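Side-chain contact in tRNA uridine(34) acetyltransferase (Methanocaldococcus infernus, PDB 6IA8), which catalyses formation of 5-carboxymethyluridine at wobble position 34 of tRNAs, using acetyl-CoA, S-adenosyl-L-methionine and a [4Fe-4S] cluster: residues I325-K328 with W329-T332. Sequence-based numbering, arbitrary orientation.
With SO4 (sulfate ion), chain B.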
ATOM      1  N   ILE A 325     -14.678  11.609  -0.941  1.00 32.91           N
ATOM      2  CA  ILE A 325     -13.696  12.694  -0.985  1.00 39.38           C
ATOM      3  C   ILE A 325     -12.286  12.200  -1.242  1.00 34.27           C
ATOM      4  O   ILE A 325     -11.370  13.018  -1.273  1.00 37.22           O
ATOM      5  CB  ILE A 325     -13.712  13.550   0.299  1.00 37.20           C
ATOM      6  CG1 ILE A 325     -13.233  12.701   1.501  1.00 31.77           C
ATOM      7  CG2 ILE A 325     -15.099  14.149   0.491  1.00 45.10           C
ATOM      8  CD1 ILE A 325     -12.724  13.540   2.683  1.00 39.43           C
ATOM      9  N   MET A 326     -12.067  10.900  -1.409  1.00 29.61           N
ATOM     10  CA  MET A 326     -10.704  10.400  -1.621  1.00 30.17           C
ATOM     11  C   MET A 326     -10.125  10.955  -2.920  1.00 33.91           C
ATOM     12  O   MET A 326     -10.774  10.862  -3.957  1.00 31.36           O
ATOM     13  CB  MET A 326     -10.687   8.876  -1.692  1.00 31.37           C
ATOM     14  CG  MET A 326     -10.171   8.207  -0.481  1.00 50.96           C
ATOM     15  SD  MET A 326     -10.431   6.437  -0.600  1.00 46.58           S
ATOM     16  CE  MET A 326     -10.774   6.116   1.160  1.00 46.59           C
ATOM     17  N   PRO A 327      -8.928  11.528  -2.911  1.00 33.70           N
ATOM     18  CA  PRO A 327      -8.331  12.002  -4.169  1.00 29.98           C
ATOM     19  C   PRO A 327      -8.036  10.860  -5.129  1.00 33.98           C
ATOM     20  O   PRO A 327      -8.016   9.680  -4.785  1.00 32.34           O
ATOM     21  CB  PRO A 327      -7.038  12.701  -3.725  1.00 29.21           C
ATOM     22  CG  PRO A 327      -7.313  13.077  -2.256  1.00 38.37           C
ATOM     23  CD  PRO A 327      -8.196  11.987  -1.722  1.00 38.49           C
ATOM     24  N   LYS A 328      -7.772  11.247  -6.369  1.00 26.97           N
ATOM     25  CA  LYS A 328      -7.493  10.278  -7.415  1.00 29.64           C
ATOM     26  C   LYS A 328      -6.201   9.530  -7.160  1.00 27.13           C
ATOM     27  O   LYS A 328      -5.981   8.484  -7.775  1.00 28.45           O
ATOM     28  CB  LYS A 328      -7.404  10.978  -8.775  1.00 38.01           C
ATOM     29  CG  LYS A 328      -8.705  11.637  -9.225  1.00 51.14           C
ATOM     30  CD  LYS A 328      -8.509  12.394 -10.551  1.00108.20           C
ATOM     31  CE  LYS A 328      -9.792  13.072 -11.010  1.00136.05           C
ATOM     32  NZ  LYS A 328      -9.708  13.520 -12.430  1.00126.02           N
ATOM     33  N   TRP A 329      -5.305  10.095  -6.355  1.00 23.91           N
ATOM     34  CA  TRP A 329      -3.989   9.515  -6.122  1.00 25.47           C
ATOM     35  C   TRP A 329      -3.953   8.591  -4.920  1.00 31.89           C
ATOM     36  O   TRP A 329      -2.869   8.090  -4.586  1.00 29.51           O
ATOM     37  CB  TRP A 329      -2.929  10.603  -5.941  1.00 29.47           C
ATOM     38  CG  TRP A 329      -3.362  11.815  -5.160  1.00 24.60           C
ATOM     39  CD1 TRP A 329      -3.902  12.971  -5.670  1.00 27.56           C
ATOM     40  CD2 TRP A 329      -3.245  12.024  -3.752  1.00 24.78           C
ATOM     41  NE1 TRP A 329      -4.121  13.892  -4.658  1.00 26.60           N
ATOM     42  CE2 TRP A 329      -3.754  13.327  -3.468  1.00 28.03           C
ATOM     43  CE3 TRP A 329      -2.826  11.229  -2.702  1.00 29.00           C
ATOM     44  CZ2 TRP A 329      -3.836  13.836  -2.177  1.00 28.77           C
ATOM     45  CZ3 TRP A 329      -2.893  11.754  -1.401  1.00 28.35           C
ATOM     46  CH2 TRP A 329      -3.376  13.046  -1.162  1.00 28.96           C
ATOM     47  N   VAL A 330      -5.108   8.317  -4.293  1.00 32.75           N
ATOM     48  CA  VAL A 330      -5.175   7.464  -3.110  1.00 24.38           C
ATOM     49  C   VAL A 330      -5.664   6.092  -3.516  1.00 29.53           C
ATOM     50  O   VAL A 330      -6.645   5.958  -4.267  1.00 30.09           O
ATOM     51  CB  VAL A 330      -6.080   8.058  -2.017  1.00 31.09           C
ATOM     52  CG1 VAL A 330      -6.222   7.095  -0.868  1.00 35.39           C
ATOM     53  CG2 VAL A 330      -5.476   9.379  -1.491  1.00 42.70           C
ATOM     54  N   ARG A 331      -4.993   5.069  -3.011  1.00 27.52           N
ATOM     55  CA  ARG A 331      -5.400   3.695  -3.251  1.00 29.49           C
ATOM     56  C   ARG A 331      -6.007   3.160  -1.965  1.00 41.65           C
ATOM     57  O   ARG A 331      -5.506   3.433  -0.889  1.00 37.51           O
ATOM     58  CB  ARG A 331      -4.212   2.834  -3.697  1.00 44.30           C
ATOM     59  CG  ARG A 331      -4.578   1.406  -4.101  1.00 63.97           C
ATOM     60  CD  ARG A 331      -3.325   0.539  -4.152  1.00108.35           C
ATOM     61  NE  ARG A 331      -2.776   0.409  -5.498  1.00101.69           N
ATOM     62  CZ  ARG A 331      -1.528   0.034  -5.764  1.00 87.66           C
ATOM     63  NH1 ARG A 331      -0.678  -0.229  -4.779  1.00 87.87           N
ATOM     64  NH2 ARG A 331      -1.120  -0.063  -7.018  1.00 95.58           N
ATOM     65  N   THR A 332      -7.085   2.410  -2.060  1.00 38.43           N
ATOM     66  CA  THR A 332      -7.759   1.888  -0.880  1.00 43.67           C
ATOM     67  C   THR A 332      -7.741   0.369  -0.908  1.00 65.21           C
ATOM     68  O   THR A 332      -7.643  -0.242  -1.972  1.00 64.03           O
ATOM     69  CB  THR A 332      -9.212   2.377  -0.813  1.00 76.77           C
ATOM     70  OG1 THR A 332      -9.709   2.229   0.523  1.00104.52           O
ATOM     71  CG2 THR A 332     -10.092   1.578  -1.763  1.00 91.41           C
TER
HETATM   72  S   SO4 B 601      -8.472  14.990  -6.679  1.00 59.95           S
HETATM   73  O1  SO4 B 601      -8.557  15.740  -7.934  1.00 89.26           O
HETATM   74  O2  SO4 B 601      -7.349  14.058  -6.765  1.00 61.84           O
HETATM   75  O3  SO4 B 601      -9.673  14.232  -6.485  1.00104.01           O
HETATM   76  O4  SO4 B 601      -8.334  15.908  -5.552  1.00 56.78           O
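P327 lies against one face of the W329 indole in a type I beta turn running from P327 to V330. CB of P327 stands over the five-membered ring of W329, 3.5 Å from the centroid and 21° off the normal, a CH-pi contact displaced toward the rim; the closest indole atom to P327 CB is W329 NE1, at 3.3 Å. P327 CG reaches on to the six-membered ring, 3.6 Å from W329 CZ2, while P327 CD turns to the valine and packs at 3.8 Å on V330 CG2. The indole can fold back over the proline because its CG sits between the backbone N and the carbonyl carbon (chi1 39°). The W329 ring also stacks with Y399 of strand 392-401. Replacing this tryptophan with an alanine would probably strip the proline of its aromatic cover and leave Y399 without its stacking partner. The turn is closed by V330 N donating to P327 O (3.2 Å, 162° at the hydrogen). K328 N, next in the turn, gives a nearly straight hydrogen bond of 2.9 Å to O2 of a sulfate ion, probably from the crystallisation liquor. M326 packs beside the turn, its CG 4.1 Å from CG1 of V330, the two side chains crossing at about a right angle. The turn links helix 312-325 to strand 331-332, an outermost strand of the parallel radical SAM sheet; F275 of helix 264-276 touches M326, P327 and V330. With W329 O hydrogen-bonded to R424 of strand 418-427, it sits where that sheet meets the acetyltransferase domain.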